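Local coordinates for protein cyclic GMP-AMP synthase-like receptor (Tribolium castaneum, PDB 7LT2) that senses double-stranded RNA and, as a nucleotidyltransferase of innate immunity, makes the cyclic dinucleotide 2',3'-cGAMP from ATP and GTP, at residues Asp74-Ile79 and Val195-Phe200. Numbering follows the deposited sequence.
Sequences DILLHI and VACFVF
I75 and L77 zip strand 74-77 to strand 195-200 in parallel through four backbone hydrogen bonds: I75 N to V195 O, C197 N to I75 O, L77 N to C197 O and V199 N to L77 O, the last at 2.9 Å. Packing is tight on the face bearing L77 and F198. L77 CB sits off-centre over the F198 ring, 4.3 Å from its centroid, with L77 CD1 4.0 Å above the same face, also off-centre. From the following loop, I79 CG1 approaches CE1 of F198 obliquely at 3.7 Å; L129 from a loop and T134 of helix 131-147 also touch F198. On the other face L76 CD2 meets C197 CB at 3.7 Å, and the L76 and V199 side chains cross at about a right angle; F223 of strand 222-225 packs against L76 and C197.

The pairing is looser at partly exposed H78. With CG anti to the backbone N (chi1 178°), its ND1 comes within 3.2 Å of V199 O. The bond is nearly straight (172°) and in the ring plane. V199 O also accepts from a water that takes the I79 N-H and so links the two segments.

At the opposite end, D74, its OD1 3.6 Å from V195 CB, lies near D72, a probable catalytic magnesium ligand of the nucleotidyltransferase core. Donation to V199 O implies that H78 carries a proton on ND1.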
loop_
_atom_site.group_PDB
_atom_site.type_symbol
_atom_site.label_atom_id
_atom_site.label_comp_id
_atom_site.label_asym_id
_atom_site.label_seq_id
_atom_site.Cartn_x
_atom_site.Cartn_y
_atom_site.Cartn_z
ATOM N N ASP A 74 -1.766 -6.884 4.630
ATOM C CA ASP A 74 -2.775 -7.562 3.824
ATOM C C ASP A 74 -2.728 -9.043 4.170
ATOM O O ASP A 74 -1.806 -9.763 3.771
ATOM C CB ASP A 74 -2.534 -7.315 2.339
ATOM C CG ASP A 74 -2.814 -5.882 1.938
ATOM O OD1 ASP A 74 -3.710 -5.250 2.545
ATOM O OD2 ASP A 74 -2.127 -5.379 1.029
ATOM N N ILE A 75 -3.718 -9.494 4.935
ATOM C CA ILE A 75 -3.802 -10.873 5.402
ATOM C C ILE A 75 -4.533 -11.666 4.326
ATOM O O ILE A 75 -5.731 -11.468 4.108
ATOM C CB ILE A 75 -4.524 -10.950 6.754
ATOM C CG1 ILE A 75 -3.788 -10.105 7.797
ATOM C CG2 ILE A 75 -4.654 -12.403 7.228
ATOM C CD1 ILE A 75 -4.580 -9.858 9.071
ATOM N N LEU A 76 -3.814 -12.555 3.637
ATOM C CA LEU A 76 -4.348 -13.212 2.444
ATOM C C LEU A 76 -4.997 -14.541 2.828
ATOM O O LEU A 76 -4.313 -15.485 3.244
ATOM C CB LEU A 76 -3.251 -13.415 1.400
ATOM C CG LEU A 76 -2.468 -12.155 0.996
ATOM C CD1 LEU A 76 -1.649 -12.418 -0.253
ATOM C CD2 LEU A 76 -3.383 -10.960 0.779
ATOM N N LEU A 77 -6.318 -14.603 2.686
ATOM C CA LEU A 77 -7.110 -15.802 2.915
ATOM C C LEU A 77 -7.403 -16.460 1.574
ATOM O O LEU A 77 -7.558 -15.782 0.558
ATOM C CB LEU A 77 -8.418 -15.443 3.627
ATOM C CG LEU A 77 -8.276 -14.438 4.772
ATOM C CD1 LEU A 77 -9.629 -13.905 5.208
ATOM C CD2 LEU A 77 -7.547 -15.087 5.941
ATOM N N HIS A 78 -7.472 -17.789 1.563
ATOM C CA HIS A 78 -7.670 -18.518 0.315
ATOM C C HIS A 78 -8.866 -19.443 0.444
ATOM O O HIS A 78 -8.881 -20.321 1.316
ATOM C CB HIS A 78 -6.430 -19.321 -0.082
ATOM C CG HIS A 78 -6.619 -20.113 -1.337
ATOM N ND1 HIS A 78 -6.788 -19.523 -2.571
ATOM C CD2 HIS A 78 -6.700 -21.449 -1.544
ATOM C CE1 HIS A 78 -6.950 -20.462 -3.487
ATOM N NE2 HIS A 78 -6.903 -21.639 -2.889
ATOM N N ILE A 79 -9.857 -19.233 -0.411
ATOM C CA ILE A 79 -11.017 -20.126 -0.491
ATOM C C ILE A 79 -10.621 -21.367 -1.276
ATOM O O ILE A 79 -10.140 -21.242 -2.413
ATOM C CB ILE A 79 -12.186 -19.410 -1.158
ATOM C CG1 ILE A 79 -12.608 -18.185 -0.339
ATOM C CG2 ILE A 79 -13.361 -20.378 -1.359
ATOM C CD1 ILE A 79 -13.584 -17.286 -1.048
ATOM N N VAL A 195 -5.802 -5.897 7.316
ATOM C CA VAL A 195 -6.759 -5.880 6.212
ATOM C C VAL A 195 -7.009 -7.312 5.744
ATOM O O VAL A 195 -6.097 -7.977 5.239
ATOM C CB VAL A 195 -6.250 -5.013 5.050
ATOM C CG1 VAL A 195 -7.295 -4.923 3.952
ATOM C CG2 VAL A 195 -5.844 -3.624 5.554
ATOM N N ALA A 196 -8.258 -7.768 5.871
ATOM C CA ALA A 196 -8.635 -9.109 5.436
ATOM C C ALA A 196 -8.841 -9.130 3.925
ATOM O O ALA A 196 -9.728 -8.441 3.409
ATOM C CB ALA A 196 -9.910 -9.551 6.153
ATOM N N CYS A 197 -8.042 -9.934 3.224
ATOM C CA CYS A 197 -8.082 -10.028 1.770
ATOM C C CYS A 197 -8.267 -11.482 1.346
ATOM O O CYS A 197 -8.065 -12.408 2.132
ATOM C CB CYS A 197 -6.799 -9.489 1.139
ATOM S SG CYS A 197 -6.329 -7.821 1.680
ATOM N N PHE A 198 -8.641 -11.677 0.083
ATOM C CA PHE A 198 -8.750 -13.011 -0.499
ATOM C C PHE A 198 -7.838 -13.114 -1.713
ATOM O O PHE A 198 -7.885 -12.255 -2.600
ATOM C CB PHE A 198 -10.198 -13.341 -0.869
ATOM C CG PHE A 198 -11.043 -13.700 0.319
ATOM C CD1 PHE A 198 -11.103 -15.008 0.772
ATOM C CD2 PHE A 198 -11.751 -12.727 0.999
ATOM C CE1 PHE A 198 -11.877 -15.337 1.875
ATOM C CE2 PHE A 198 -12.518 -13.051 2.099
ATOM C CZ PHE A 198 -12.581 -14.354 2.539
ATOM N N VAL A 199 -7.016 -14.166 -1.747
ATOM C CA VAL A 199 -5.963 -14.331 -2.749
ATOM C C VAL A 199 -6.354 -15.433 -3.727
ATOM O O VAL A 199 -6.988 -16.427 -3.347
ATOM C CB VAL A 199 -4.597 -14.626 -2.087
ATOM C CG1 VAL A 199 -4.630 -15.925 -1.280
ATOM C CG2 VAL A 199 -3.479 -14.642 -3.133
ATOM N N PHE A 200 -5.991 -15.244 -4.993
ATOM C CA PHE A 200 -6.379 -16.151 -6.067
ATOM C C PHE A 200 -5.183 -16.458 -6.955
ATOM O O PHE A 200 -4.204 -15.711 -6.993
ATOM C CB PHE A 200 -7.510 -15.556 -6.903
ATOM C CG PHE A 200 -8.729 -15.242 -6.100
ATOM C CD1 PHE A 200 -9.673 -16.215 -5.854
ATOM C CD2 PHE A 200 -8.912 -13.979 -5.561
ATOM C CE1 PHE A 200 -10.796 -15.933 -5.101
ATOM C CE2 PHE A 200 -10.029 -13.693 -4.809
ATOM C CZ PHE A 200 -10.971 -14.669 -4.577
HETATM O O HOH W 1 -9.479 -17.101 -2.246
#